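Long-range contacts in esterase (Pelagibacterium halotolerans, PDB 5DWD), which probably hydrolyses carboxylic esters, as a carboxylesterase of the alpha/beta hydrolase superfamily: residues A158-S163 with D230-F235; S42-L47 with I134-S139; P180-I185 with L208-R213. All coordinates share one frame; numbering follows the deposited sequence.

Contact 1: A158-S163 with D230-F235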
loop_
_atom_site.group_PDB
_atom_site.type_symbol
_atom_site.label_atom_id
_atom_site.label_comp_id
_atom_site.label_asym_id
_atom_site.label_seq_id
_atom_site.Cartn_x
_atom_site.Cartn_y
_atom_site.Cartn_z
ATOM N N ALA B 158 -7.488 -2.840 3.802
ATOM C CA ALA B 158 -7.151 -4.213 3.340
ATOM C C ALA B 158 -8.263 -4.810 2.488
ATOM O O ALA B 158 -9.399 -4.329 2.575
ATOM C CB ALA B 158 -6.947 -5.165 4.515
ATOM N N ILE B 159 -7.946 -5.883 1.728
ATOM C CA ILE B 159 -8.988 -6.698 1.127
ATOM C C ILE B 159 -8.772 -8.154 1.624
ATOM O O ILE B 159 -7.667 -8.638 1.612
ATOM C CB ILE B 159 -8.922 -6.642 -0.432
ATOM C CG1 ILE B 159 -9.024 -5.188 -0.900
ATOM C CG2 ILE B 159 -9.877 -7.597 -1.097
ATOM C CD1 ILE B 159 -8.793 -4.996 -2.348
ATOM N N ILE B 160 -9.882 -8.822 1.925
ATOM C CA ILE B 160 -9.917 -10.239 2.231
ATOM C C ILE B 160 -10.818 -10.926 1.185
ATOM O O ILE B 160 -12.002 -10.605 1.093
ATOM C CB ILE B 160 -10.361 -10.609 3.642
ATOM C CG1 ILE B 160 -9.493 -9.876 4.633
ATOM C CG2 ILE B 160 -10.233 -12.145 3.770
ATOM C CD1 ILE B 160 -9.850 -10.123 6.077
ATOM N N ALA B 161 -10.216 -11.802 0.379
ATOM C CA ALA B 161 -10.930 -12.514 -0.681
ATOM C C ALA B 161 -10.983 -13.984 -0.389
ATOM O O ALA B 161 -9.970 -14.654 -0.535
ATOM C CB ALA B 161 -10.257 -12.248 -2.012
ATOM N N PHE B 162 -12.152 -14.458 -0.022
ATOM C CA PHE B 162 -12.384 -15.882 0.199
ATOM C C PHE B 162 -12.907 -16.547 -1.088
ATOM O O PHE B 162 -13.958 -16.187 -1.621
ATOM C CB PHE B 162 -13.450 -16.151 1.224
ATOM C CG PHE B 162 -13.102 -15.709 2.635
ATOM C CD1 PHE B 162 -12.474 -16.586 3.482
ATOM C CD2 PHE B 162 -13.544 -14.499 3.149
ATOM C CE1 PHE B 162 -12.195 -16.208 4.812
ATOM C CE2 PHE B 162 -13.291 -14.139 4.452
ATOM C CZ PHE B 162 -12.647 -15.009 5.313
ATOM N N SER B 163 -12.157 -17.491 -1.601
ATOM C CA SER B 163 -12.624 -18.348 -2.716
ATOM C C SER B 163 -13.018 -17.626 -4.000
ATOM O O SER B 163 -13.993 -17.971 -4.617
ATOM C CB SER B 163 -13.760 -19.271 -2.260
ATOM O OG SER B 163 -13.409 -19.892 -0.985
ATOM N N ASP B 230 -10.131 -18.513 11.042
ATOM C CA ASP B 230 -9.033 -18.154 11.934
ATOM C C ASP B 230 -7.885 -17.355 11.308
ATOM O O ASP B 230 -7.426 -16.354 11.926
ATOM C CB ASP B 230 -8.501 -19.428 12.594
ATOM C CG ASP B 230 -9.596 -20.146 13.493
ATOM O OD1 ASP B 230 -10.648 -19.527 13.836
ATOM O OD2 ASP B 230 -9.361 -21.295 13.850
ATOM N N THR B 231 -7.460 -17.718 10.100
ATOM C CA THR B 231 -6.434 -16.968 9.346
ATOM C C THR B 231 -6.923 -15.492 9.152
ATOM O O THR B 231 -6.154 -14.557 9.380
ATOM C CB THR B 231 -6.083 -17.645 8.038
ATOM O OG1 THR B 231 -5.508 -18.957 8.326
ATOM C CG2 THR B 231 -5.161 -16.814 7.223
ATOM N N ALA B 232 -8.167 -15.329 8.709
ATOM C CA ALA B 232 -8.763 -14.007 8.509
ATOM C C ALA B 232 -8.857 -13.181 9.786
ATOM O O ALA B 232 -8.535 -12.024 9.796
ATOM C CB ALA B 232 -10.138 -14.066 7.816
ATOM N N THR B 233 -9.227 -13.818 10.867
ATOM C CA THR B 233 -9.364 -13.146 12.168
ATOM C C THR B 233 -8.002 -12.648 12.645
ATOM O O THR B 233 -7.839 -11.513 13.055
ATOM C CB THR B 233 -10.008 -14.068 13.243
ATOM O OG1 THR B 233 -11.270 -14.549 12.798
ATOM C CG2 THR B 233 -10.212 -13.309 14.551
ATOM N N ALA B 234 -6.990 -13.479 12.520
ATOM C CA ALA B 234 -5.655 -13.048 12.853
ATOM C C ALA B 234 -5.147 -11.915 12.004
ATOM O O ALA B 234 -4.435 -11.055 12.498
ATOM C CB ALA B 234 -4.722 -14.224 12.871
ATOM N N PHE B 235 -5.468 -11.915 10.697
ATOM C CA PHE B 235 -5.100 -10.833 9.838
ATOM C C PHE B 235 -5.818 -9.540 10.255
ATOM O O PHE B 235 -5.190 -8.493 10.283
ATOM C CB PHE B 235 -5.412 -11.212 8.396
ATOM C CG PHE B 235 -5.062 -10.168 7.351
ATOM C CD1 PHE B 235 -3.749 -9.894 7.000
ATOM C CD2 PHE B 235 -6.055 -9.478 6.648
ATOM C CE1 PHE B 235 -3.464 -8.989 5.965
ATOM C CE2 PHE B 235 -5.753 -8.601 5.620
ATOM C CZ PHE B 235 -4.461 -8.332 5.305
#
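Phe-235 donates its amide N-H to Thr-231 O, the N and O atoms 3.0 Å apart, a bond of the helical ladder that helps fix the turn from which the Phe-235 ring reaches strand 158-162. Between the helix and the strand themselves the contact is apolar. Phe-235 places CG anti to its backbone N (chi1 -179°), which swings the ring off the helix toward the N-terminal half of the strand. There its CE2 atom meets Ala-158 CB at 3.8 Å, an oblique approach, while Ile-160 CD1 comes up to the edge of the ring, 3.9 Å from Phe-235 CD2. Ile-160 and Phe-235 extend in opposing directions and overlap along their flanks, so that Ile-160 CG1 also lies 4.0 Å from Phe-235 CD2.

One helical turn earlier, Ala-232 faces the middle of the strand. Its methyl group is small enough for the backbones to come near, the CA atoms of Ile-160 and Ala-232 being 7.4 Å apart. The same methyl receives the far end of Phe-162, whose CZ stands 3.7 Å from Ala-232 CB, with the ring inclined to it. Large thus meets small twice, Phe-235 against Ala-158 and Phe-162 against Ala-232, and Ile-160 lies between the two pairs, touching both Phe-235 and Ala-232.

Over residues 230-235 the helix, one of those layered on the sheet of this alpha/beta hydrolase fold, runs antiparallel to strand 158-162 (178°), the two short axes 10.6 Å apart at closest approach. It spans two strands, since Phe-235 also rests on Leu-183 and Ala-232 on Ile-185 of strand 182-187, while Ile-159 and Ala-161 face the other way and pack on helix 140-149.

Contact 2: S42-L47 with I134-S139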
loop_
_atom_site.group_PDB
_atom_site.type_symbol
_atom_site.label_atom_id
_atom_site.label_comp_id
_atom_site.label_asym_id
_atom_site.label_seq_id
_atom_site.Cartn_x
_atom_site.Cartn_y
_atom_site.Cartn_z
ATOM N N SER B 42 -13.568 1.710 12.644
ATOM C CA SER B 42 -13.291 1.001 11.383
ATOM C C SER B 42 -14.607 0.402 10.821
ATOM O O SER B 42 -15.645 0.295 11.523
ATOM C CB SER B 42 -12.268 -0.094 11.636
ATOM O OG SER B 42 -12.619 -0.852 12.804
ATOM N N LEU B 43 -14.505 -0.120 9.589
ATOM C CA LEU B 43 -15.650 -0.559 8.826
ATOM C C LEU B 43 -15.210 -1.805 8.021
ATOM O O LEU B 43 -14.161 -1.770 7.359
ATOM C CB LEU B 43 -16.050 0.507 7.799
ATOM C CG LEU B 43 -17.117 0.164 6.774
ATOM C CD1 LEU B 43 -18.478 -0.178 7.434
ATOM C CD2 LEU B 43 -17.302 1.352 5.851
ATOM N N VAL B 44 -16.001 -2.867 8.178
ATOM C CA VAL B 44 -15.853 -4.050 7.384
ATOM C C VAL B 44 -17.095 -4.172 6.494
ATOM O O VAL B 44 -18.211 -4.317 7.006
ATOM C CB VAL B 44 -15.612 -5.264 8.284
ATOM C CG1 VAL B 44 -15.721 -6.534 7.459
ATOM C CG2 VAL B 44 -14.218 -5.204 8.925
ATOM N N VAL B 45 -16.859 -4.185 5.144
ATOM C CA VAL B 45 -17.929 -4.387 4.183
ATOM C C VAL B 45 -17.802 -5.842 3.714
ATOM O O VAL B 45 -16.733 -6.253 3.243
ATOM C CB VAL B 45 -17.774 -3.439 2.994
ATOM C CG1 VAL B 45 -18.792 -3.674 1.956
ATOM C CG2 VAL B 45 -17.872 -1.979 3.502
ATOM N N LEU B 46 -18.907 -6.549 3.792
ATOM C CA LEU B 46 -18.940 -7.973 3.458
ATOM C C LEU B 46 -19.752 -8.195 2.221
ATOM O O LEU B 46 -20.884 -7.830 2.183
ATOM C CB LEU B 46 -19.635 -8.752 4.609
ATOM C CG LEU B 46 -19.003 -8.591 5.972
ATOM C CD1 LEU B 46 -19.994 -8.792 7.100
ATOM C CD2 LEU B 46 -17.846 -9.576 6.136
ATOM N N LEU B 47 -19.173 -8.873 1.218
ATOM C CA LEU B 47 -19.792 -9.039 -0.109
ATOM C C LEU B 47 -20.109 -10.523 -0.321
ATOM O O LEU B 47 -19.170 -11.374 -0.424
ATOM C CB LEU B 47 -18.905 -8.502 -1.213
ATOM C CG LEU B 47 -18.386 -7.058 -1.084
ATOM C CD1 LEU B 47 -17.525 -6.716 -2.298
ATOM C CD2 LEU B 47 -19.590 -6.113 -0.979
ATOM N N ILE B 134 -12.130 -2.300 5.443
ATOM C CA ILE B 134 -11.670 -3.584 4.882
ATOM C C ILE B 134 -12.807 -4.119 4.045
ATOM O O ILE B 134 -13.955 -4.231 4.493
ATOM C CB ILE B 134 -11.273 -4.535 5.983
ATOM C CG1 ILE B 134 -10.159 -3.893 6.841
ATOM C CG2 ILE B 134 -10.886 -5.871 5.424
ATOM C CD1 ILE B 134 -9.834 -4.646 8.070
ATOM N N LEU B 135 -12.512 -4.431 2.779
ATOM C CA LEU B 135 -13.503 -5.078 1.949
ATOM C C LEU B 135 -13.264 -6.596 1.969
ATOM O O LEU B 135 -12.168 -7.011 1.623
ATOM C CB LEU B 135 -13.274 -4.616 0.495
ATOM C CG LEU B 135 -14.241 -3.859 -0.301
ATOM C CD1 LEU B 135 -13.883 -3.750 -1.760
ATOM C CD2 LEU B 135 -15.700 -4.285 -0.142
ATOM N N VAL B 136 -14.297 -7.338 2.326
ATOM C CA VAL B 136 -14.275 -8.787 2.504
ATOM C C VAL B 136 -15.297 -9.415 1.554
ATOM O O VAL B 136 -16.463 -9.011 1.554
ATOM C CB VAL B 136 -14.590 -9.147 3.970
ATOM C CG1 VAL B 136 -14.599 -10.657 4.190
ATOM C CG2 VAL B 136 -13.520 -8.484 4.840
ATOM N N GLY B 137 -14.887 -10.397 0.760
ATOM C CA GLY B 137 -15.875 -11.047 -0.121
ATOM C C GLY B 137 -15.734 -12.544 -0.165
ATOM O O GLY B 137 -14.679 -13.065 0.148
ATOM N N PHE B 138 -16.839 -13.209 -0.508
ATOM C CA PHE B 138 -16.834 -14.636 -0.763
ATOM C C PHE B 138 -17.280 -14.912 -2.184
ATOM O O PHE B 138 -18.311 -14.384 -2.629
ATOM C CB PHE B 138 -17.781 -15.378 0.195
ATOM C CG PHE B 138 -17.898 -16.861 -0.077
ATOM C CD1 PHE B 138 -16.849 -17.702 0.154
ATOM C CD2 PHE B 138 -19.057 -17.415 -0.557
ATOM C CE1 PHE B 138 -16.933 -19.062 -0.127
ATOM C CE2 PHE B 138 -19.168 -18.784 -0.798
ATOM C CZ PHE B 138 -18.083 -19.606 -0.622
ATOM N N SER B 139 -16.485 -15.744 -2.883
ATOM C CA SER B 139 -16.847 -16.238 -4.231
ATOM C C SER B 139 -17.020 -15.061 -5.208
ATOM O O SER B 139 -16.084 -14.271 -5.370
ATOM C CB SER B 139 -18.040 -17.147 -4.084
ATOM O OG SER B 139 -18.166 -17.944 -5.307
#
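Leu-135 and Leu-47 make the tightest side-chain contact between these parallel strands, with Leu-135 CD2 lying 3.7 Å from Leu-47 CD1. The same methyl, Leu-135 CD2, is 3.8 Å from Val-45 CG1, so one branch of Leu-135 touches two residues of the neighbouring strand. Leu-135 makes this contact with a first torsion of -117°, off the staggered positions. On the sheet face bearing Val-44, Leu-46 and Val-136, the packing comes from branched side chains: Val-136 CG2 meets Val-44 CG1 at 3.9 Å, while the Val-136 CB side is flanked by Leu-46 CD2, the two side chains running alongside and pointing the same way.

Between these apolar layers, five backbone bonds join the strands in unbroken succession, from Ile-134 N to Leu-43 O through to Phe-138 N on Leu-47 O. The shortest, Leu-47 N to Val-136 O at 2.7 Å, is also the most bent, with an N-H...O angle of 147°. The chains are closest here, the Leu-47 and Gly-137 CA atoms 4.4 Å apart, which the absence of a side chain on Gly-137 probably helps.

Past Gly-137 the contact slackens. Phe-138 is partly exposed, and its ring leads away from strand 42-47 to meet His-222; Ser-139 touches nothing on that strand. Its OG is hydrogen-bonded to His-222 NE2, and its backbone has a positive phi just before helix 140-149, consistent with a strained turn. Ser-139 at the tip of a central parallel strand, within a G-x-S-x-G sequence, is consistent with the nucleophile elbow of the alpha/beta hydrolases.

Contact 3: P180-I185 with L208-R213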
loop_
_atom_site.group_PDB
_atom_site.type_symbol
_atom_site.label_atom_id
_atom_site.label_comp_id
_atom_site.label_asym_id
_atom_site.label_seq_id
_atom_site.Cartn_x
_atom_site.Cartn_y
_atom_site.Cartn_z
ATOM N N PRO B 180 -3.679 -1.789 -1.423
ATOM C CA PRO B 180 -3.857 -2.211 -0.063
ATOM C C PRO B 180 -3.288 -3.624 0.133
ATOM O O PRO B 180 -3.147 -4.350 -0.889
ATOM C CB PRO B 180 -5.361 -2.257 0.053
ATOM C CG PRO B 180 -5.826 -2.679 -1.279
ATOM C CD PRO B 180 -4.932 -1.882 -2.220
ATOM N N PRO B 181 -3.015 -4.038 1.371
ATOM C CA PRO B 181 -2.687 -5.437 1.587
ATOM C C PRO B 181 -3.887 -6.328 1.274
ATOM O O PRO B 181 -5.014 -5.943 1.457
ATOM C CB PRO B 181 -2.397 -5.550 3.059
ATOM C CG PRO B 181 -2.906 -4.313 3.665
ATOM C CD PRO B 181 -2.964 -3.258 2.619
ATOM N N VAL B 182 -3.572 -7.558 0.805
ATOM C CA VAL B 182 -4.600 -8.455 0.339
ATOM C C VAL B 182 -4.310 -9.819 0.946
ATOM O O VAL B 182 -3.203 -10.325 0.894
ATOM C CB VAL B 182 -4.626 -8.554 -1.220
ATOM C CG1 VAL B 182 -5.544 -9.682 -1.692
ATOM C CG2 VAL B 182 -4.988 -7.219 -1.864
ATOM N N LEU B 183 -5.337 -10.423 1.501
ATOM C CA LEU B 183 -5.272 -11.804 1.942
ATOM C C LEU B 183 -6.236 -12.657 1.126
ATOM O O LEU B 183 -7.466 -12.384 1.082
ATOM C CB LEU B 183 -5.703 -11.892 3.390
ATOM C CG LEU B 183 -5.881 -13.236 4.084
ATOM C CD1 LEU B 183 -4.652 -14.093 3.906
ATOM C CD2 LEU B 183 -6.323 -13.120 5.515
ATOM N N LEU B 184 -5.711 -13.685 0.456
ATOM C CA LEU B 184 -6.499 -14.655 -0.279
ATOM C C LEU B 184 -6.617 -15.917 0.528
ATOM O O LEU B 184 -5.596 -16.364 1.080
ATOM C CB LEU B 184 -5.799 -15.013 -1.593
ATOM C CG LEU B 184 -5.387 -13.817 -2.489
ATOM C CD1 LEU B 184 -4.416 -14.282 -3.587
ATOM C CD2 LEU B 184 -6.567 -13.086 -3.099
ATOM N N ILE B 185 -7.836 -16.470 0.590
ATOM C CA ILE B 185 -8.095 -17.681 1.336
ATOM C C ILE B 185 -8.919 -18.557 0.466
ATOM O O ILE B 185 -9.957 -18.110 -0.057
ATOM C CB ILE B 185 -8.901 -17.350 2.613
ATOM C CG1 ILE B 185 -8.006 -16.500 3.533
ATOM C CG2 ILE B 185 -9.357 -18.646 3.307
ATOM C CD1 ILE B 185 -8.667 -16.018 4.726
ATOM N N LEU B 208 2.326 -6.682 -9.125
ATOM C CA LEU B 208 1.752 -5.364 -9.193
ATOM C C LEU B 208 2.162 -4.516 -8.015
ATOM O O LEU B 208 1.804 -3.315 -7.966
ATOM C CB LEU B 208 0.189 -5.442 -9.282
ATOM C CG LEU B 208 -0.306 -6.055 -10.592
ATOM C CD1 LEU B 208 -1.837 -6.296 -10.609
ATOM C CD2 LEU B 208 0.157 -5.251 -11.798
ATOM N N GLY B 209 2.841 -5.100 -7.042
ATOM C CA GLY B 209 3.303 -4.351 -5.866
ATOM C C GLY B 209 2.445 -4.408 -4.642
ATOM O O GLY B 209 2.644 -3.652 -3.683
ATOM N N ILE B 210 1.457 -5.314 -4.650
ATOM C CA ILE B 210 0.674 -5.559 -3.484
ATOM C C ILE B 210 1.345 -6.464 -2.517
ATOM O O ILE B 210 2.028 -7.479 -2.896
ATOM C CB ILE B 210 -0.697 -6.148 -3.942
ATOM C CG1 ILE B 210 -1.444 -5.065 -4.737
ATOM C CG2 ILE B 210 -1.518 -6.579 -2.762
ATOM C CD1 ILE B 210 -2.521 -5.610 -5.600
ATOM N N ASP B 211 1.207 -6.122 -1.252
ATOM C CA ASP B 211 1.562 -7.003 -0.188
ATOM C C ASP B 211 0.459 -8.038 -0.004
ATOM O O ASP B 211 -0.494 -7.872 0.788
ATOM C CB ASP B 211 1.826 -6.196 1.076
ATOM C CG ASP B 211 2.319 -7.020 2.195
ATOM O OD1 ASP B 211 2.620 -8.222 2.024
ATOM O OD2 ASP B 211 2.281 -6.477 3.315
ATOM N N ALA B 212 0.605 -9.136 -0.756
ATOM C CA ALA B 212 -0.452 -10.139 -0.834
ATOM C C ALA B 212 -0.025 -11.407 -0.162
ATOM O O ALA B 212 1.143 -11.757 -0.237
ATOM C CB ALA B 212 -0.710 -10.478 -2.303
ATOM N N ARG B 213 -0.967 -12.125 0.428
ATOM C CA ARG B 213 -0.706 -13.404 1.065
ATOM C C ARG B 213 -1.779 -14.377 0.648
ATOM O O ARG B 213 -2.921 -13.972 0.427
ATOM C CB ARG B 213 -0.901 -13.289 2.544
ATOM C CG ARG B 213 -0.061 -12.269 3.202
ATOM C CD ARG B 213 -0.690 -12.103 4.564
ATOM N NE ARG B 213 -0.090 -10.954 5.162
ATOM C CZ ARG B 213 -0.040 -10.746 6.452
ATOM N NH1 ARG B 213 -0.525 -11.635 7.322
ATOM N NH2 ARG B 213 0.585 -9.655 6.861
HETATM O O HOH W 1 -1.093 -9.086 2.955
#
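Val-182 and Ile-210 set their branches at a slant to one another, with Val-182 CG2 3.6 Å from Ile-210 CG2. Holding CG2 anti to its own backbone N, Ile-210 turns that methyl inward, where it also comes within 3.3 Å of Pro-180 O and so covers the segment just ahead of the strand. Next to this pair, Val-182 and Ala-212 point to the same face of the sheet, where Leu-205 of helix 196-207 packs on both and on Ile-210.

That helix links the two strands in a beta-alpha-beta crossover, strand 182-187 leading through helix 196-207 to strand 212-217 beside it. Gly-209 ends the helix in a Schellman motif with positive phi, and an inverse gamma turn centred on Asp-211 bends the chain into the edge strand.

On the opposite face, Leu-183 and Arg-213 lie athwart each other, Leu-183 CD1 being 4.1 Å from Arg-213 CB. The arginine chain is extended from CG to NE, passes Phe-235 of helix 226-239, and carries its guanidinium group to a salt bridge with Glu-238.

Backbone bonds join the strands: Leu-184 N reaches Arg-213 O at 2.8 Å, almost straight with an N-H...O angle of 178°. Val-182 N approaches Asp-211 O less directly, at 3.1 Å and tilted 35° from the carbonyl plane. Asp-211 O also accepts a hydrogen bond from a water at 2.6 Å, and this water donates in turn to Val-182 O, which Arg-213 N already holds. Just ahead of strand 212-217, Asp-211 packs against Pro-155 of the second subunit.

In the fold
Each contact involves the same predominantly parallel sheet, at a different depth. Contact 2 lies nearest the centre of the chain, a buried strand pairing that runs out toward the probable active serine. Contact 3 is also a strand pairing, yet it sits at the sheet margin, where water, an arginine and the second subunit join the hydrophobic chemistry. Contact 1 differs in kind: a helix lies along the strand on one face of the sheet, buried and wholly apolar between side chains. Segment 158-163 connects the set, probably hydrogen-bonding to 134-139 through Phe-162 and to 180-185 through Ala-161 and Ser-163, whereas contacts 2 and 3 do not touch each other.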